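Long-range contact in A-type flavoprotein (PDB 2Q9U), which probably transfers electrons through a bound flavin mononucleotide to a diiron centre, where flavodiiron proteins of this kind scavenge oxygen: residues E37-N42 with G174-T179. Numbering follows the deposited sequence.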
ATOM      1  N   GLU A  37       0.175  13.629  -5.110  1.00 10.14           N
ATOM      2  CA  GLU A  37       0.969  14.350  -6.112  1.00 11.09           C
ATOM      3  C   GLU A  37       2.241  15.042  -5.601  1.00 10.33           C
ATOM      4  O   GLU A  37       2.737  15.938  -6.269  1.00 10.78           O
ATOM      5  CB  GLU A  37       0.076  15.311  -6.896  1.00 10.60           C
ATOM      6  CG  GLU A  37      -1.095  14.543  -7.523  1.00 13.62           C
ATOM      7  CD  GLU A  37      -1.874  15.367  -8.496  1.00 18.19           C
ATOM      8  OE1 GLU A  37      -1.270  15.976  -9.403  1.00 19.23           O
ATOM      9  OE2 GLU A  37      -3.102  15.393  -8.334  1.00 22.30           O
ATOM     10  N   GLY A  38       2.781  14.579  -4.475  1.00  9.77           N
ATOM     11  CA  GLY A  38       4.013  15.149  -3.908  1.00  9.76           C
ATOM     12  C   GLY A  38       3.712  16.534  -3.337  1.00 10.44           C
ATOM     13  O   GLY A  38       2.555  16.852  -3.053  1.00 10.18           O
ATOM     14  N   SER A  39       4.749  17.357  -3.157  1.00  9.50           N
ATOM     15  CA  SER A  39       4.546  18.745  -2.732  1.00  9.44           C
ATOM     16  C   SER A  39       5.790  19.508  -3.163  1.00  9.16           C
ATOM     17  O   SER A  39       6.630  18.978  -3.879  1.00  8.89           O
ATOM     18  CB  SER A  39       4.393  18.793  -1.205  1.00  8.08           C
ATOM     19  OG  SER A  39       4.033  20.097  -0.734  1.00 10.18           O
ATOM     20  N   SER A  40       5.906  20.744  -2.697  1.00  9.63           N
ATOM     21  CA  SER A  40       7.160  21.508  -2.808  1.00  9.48           C
ATOM     22  C   SER A  40       7.218  22.400  -1.588  1.00  9.89           C
ATOM     23  O   SER A  40       6.178  22.675  -0.979  1.00 10.84           O
ATOM     24  CB  SER A  40       7.211  22.342  -4.092  1.00  9.71           C
ATOM     25  OG  SER A  40       6.289  23.430  -4.057  1.00  8.44           O
ATOM     26  N   TYR A  41       8.431  22.844  -1.239  1.00  9.69           N
ATOM     27  CA  TYR A  41       8.668  23.798  -0.160  1.00  9.13           C
ATOM     28  C   TYR A  41       9.324  24.978  -0.852  1.00  9.26           C
ATOM     29  O   TYR A  41      10.506  24.930  -1.193  1.00  8.92           O
ATOM     30  CB  TYR A  41       9.583  23.150   0.904  1.00 10.33           C
ATOM     31  CG  TYR A  41       9.130  21.710   1.154  1.00 10.49           C
ATOM     32  CD1 TYR A  41       7.808  21.454   1.524  1.00 12.04           C
ATOM     33  CD2 TYR A  41      10.004  20.619   1.010  1.00 13.21           C
ATOM     34  CE1 TYR A  41       7.347  20.145   1.731  1.00 13.90           C
ATOM     35  CE2 TYR A  41       9.548  19.298   1.228  1.00 12.03           C
ATOM     36  CZ  TYR A  41       8.218  19.083   1.575  1.00 13.30           C
ATOM     37  OH  TYR A  41       7.733  17.791   1.747  1.00 12.92           O
ATOM     38  N   ASN A  42       8.525  26.000  -1.121  1.00  8.21           N
ATOM     39  CA  ASN A  42       8.973  27.128  -1.892  1.00  8.30           C
ATOM     40  C   ASN A  42       9.625  28.148  -0.966  1.00  8.96           C
ATOM     41  O   ASN A  42       9.080  28.478   0.090  1.00  9.38           O
ATOM     42  CB  ASN A  42       7.804  27.760  -2.638  1.00  7.54           C
ATOM     43  CG  ASN A  42       7.065  26.771  -3.541  1.00  9.66           C
ATOM     44  OD1 ASN A  42       7.659  25.852  -4.126  1.00 10.06           O
ATOM     45  ND2 ASN A  42       5.764  26.973  -3.667  1.00  7.41           N
ATOM     46  N   GLY A 174      -1.525  27.606  -0.671  1.00 11.16           N
ATOM     47  CA  GLY A 174      -0.699  26.470  -1.051  1.00  9.49           C
ATOM     48  C   GLY A 174      -1.469  25.289  -1.602  1.00  8.88           C
ATOM     49  O   GLY A 174      -2.697  25.155  -1.390  1.00  9.19           O
ATOM     50  N   GLN A 175      -0.737  24.400  -2.291  1.00  7.98           N
ATOM     51  CA  GLN A 175      -1.276  23.086  -2.636  1.00  7.92           C
ATOM     52  C   GLN A 175      -0.089  22.123  -2.610  1.00  8.41           C
ATOM     53  O   GLN A 175       1.046  22.477  -2.980  1.00  6.50           O
ATOM     54  CB  GLN A 175      -1.941  23.030  -4.033  1.00  7.70           C
ATOM     55  CG  GLN A 175      -2.291  24.389  -4.696  1.00  9.40           C
ATOM     56  CD  GLN A 175      -1.053  25.113  -5.234  1.00 10.99           C
ATOM     57  OE1 GLN A 175      -0.250  24.540  -5.982  1.00  9.97           O
ATOM     58  NE2 GLN A 175      -0.908  26.378  -4.875  1.00 11.33           N
ATOM     59  N   HIS A 176      -0.364  20.901  -2.159  1.00  8.55           N
ATOM     60  CA  HIS A 176       0.653  19.851  -2.186  1.00  8.33           C
ATOM     61  C   HIS A 176       0.691  19.314  -3.608  1.00  8.96           C
ATOM     62  O   HIS A 176      -0.071  18.398  -4.012  1.00  8.61           O
ATOM     63  CB  HIS A 176       0.366  18.775  -1.133  1.00  8.27           C
ATOM     64  CG  HIS A 176       0.550  19.253   0.270  1.00  7.86           C
ATOM     65  ND1 HIS A 176       1.714  19.854   0.714  1.00  9.15           N
ATOM     66  CD2 HIS A 176      -0.273  19.176   1.346  1.00 10.62           C
ATOM     67  CE1 HIS A 176       1.587  20.150   1.996  1.00 10.82           C
ATOM     68  NE2 HIS A 176       0.394  19.743   2.405  1.00 11.05           N
ATOM     69  N   TYR A 177       1.535  19.965  -4.402  1.00  8.28           N
ATOM     70  CA  TYR A 177       1.609  19.682  -5.829  1.00 10.00           C
ATOM     71  C   TYR A 177       3.057  19.786  -6.317  1.00 10.32           C
ATOM     72  O   TYR A 177       3.617  20.884  -6.321  1.00  9.94           O
ATOM     73  CB  TYR A 177       0.698  20.658  -6.596  1.00 10.95           C
ATOM     74  CG  TYR A 177       0.600  20.446  -8.096  1.00 13.25           C
ATOM     75  CD1 TYR A 177       0.630  19.169  -8.654  1.00 13.53           C
ATOM     76  CD2 TYR A 177       0.472  21.545  -8.966  1.00 13.37           C
ATOM     77  CE1 TYR A 177       0.523  18.986 -10.051  1.00 15.44           C
ATOM     78  CE2 TYR A 177       0.355  21.364 -10.333  1.00 13.90           C
ATOM     79  CZ  TYR A 177       0.388  20.104 -10.872  1.00 14.20           C
ATOM     80  OH  TYR A 177       0.284  19.964 -12.241  1.00 16.91           O
ATOM     81  N   ALA A 178       3.676  18.646  -6.665  1.00  9.57           N
ATOM     82  CA  ALA A 178       5.027  18.650  -7.215  1.00  9.81           C
ATOM     83  C   ALA A 178       4.955  18.825  -8.736  1.00 10.39           C
ATOM     84  O   ALA A 178       4.357  17.993  -9.419  1.00  9.86           O
ATOM     85  CB  ALA A 178       5.810  17.319  -6.871  1.00 10.58           C
ATOM     86  N   THR A 179       5.615  19.871  -9.241  1.00  9.90           N
ATOM     87  CA  THR A 179       5.640  20.210 -10.673  1.00 10.67           C
ATOM     88  C   THR A 179       6.868  21.074 -10.953  1.00 10.54           C
ATOM     89  O   THR A 179       7.404  21.697 -10.032  1.00  9.97           O
ATOM     90  CB  THR A 179       4.319  20.909 -11.139  1.00 10.83           C
ATOM     91  OG1 THR A 179       4.464  21.370 -12.482  1.00 11.62           O
ATOM     92  CG2 THR A 179       3.929  22.096 -10.214  1.00 10.44           C
TER
HETATM   93  O   HOH W   1      -0.401  15.682  -3.319  1.00 14.10           O
HETATM   94  O   HOH W   2       3.253  15.552  -9.092  1.00 20.14           O
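Ser39 and His176 meet beside the diiron site of the metallo-beta-lactamase-like domain, where the start of strand 39-46 in one sheet crosses the loop that follows strand 166-170 of the other. The Ser39 hydroxyl, turned opposite the backbone N (chi1 -173°), lies at the edge of the imidazole, in its plane, and its OG forms a 2.7 Å hydrogen bond with His176 ND1. This bond helps fix the rotation of the ring; the His176 side chain comes within about 5 Å of the bound mu-oxo-diiron cluster (nearest atoms), although His176 is not among the residues of the iron pocket. From the same strand, Ser40 O is hydrogen-bonded to ND1 of His230, a residue of that pocket.

Backbone bonds join the other end. Ala178 N donates to Glu37 O at 2.9 Å, nearly straight at 165°, and one water spans Glu37 O and Ala178 O while another links Glu37 N to His176 O. At the inverse gamma turn centred on His176, Gly38 O lies 3.5 Å from His176 CB; beyond it, Ala178 CB lies 3.5 Å from Ser39 O.

The Glu37 carboxylate, whose OE1 is hydrogen-bonded to His191 NE2, and the Tyr177 ring have almost perpendicular planes (85°), with Glu37 OE1 3.6 Å from Tyr177 CE1.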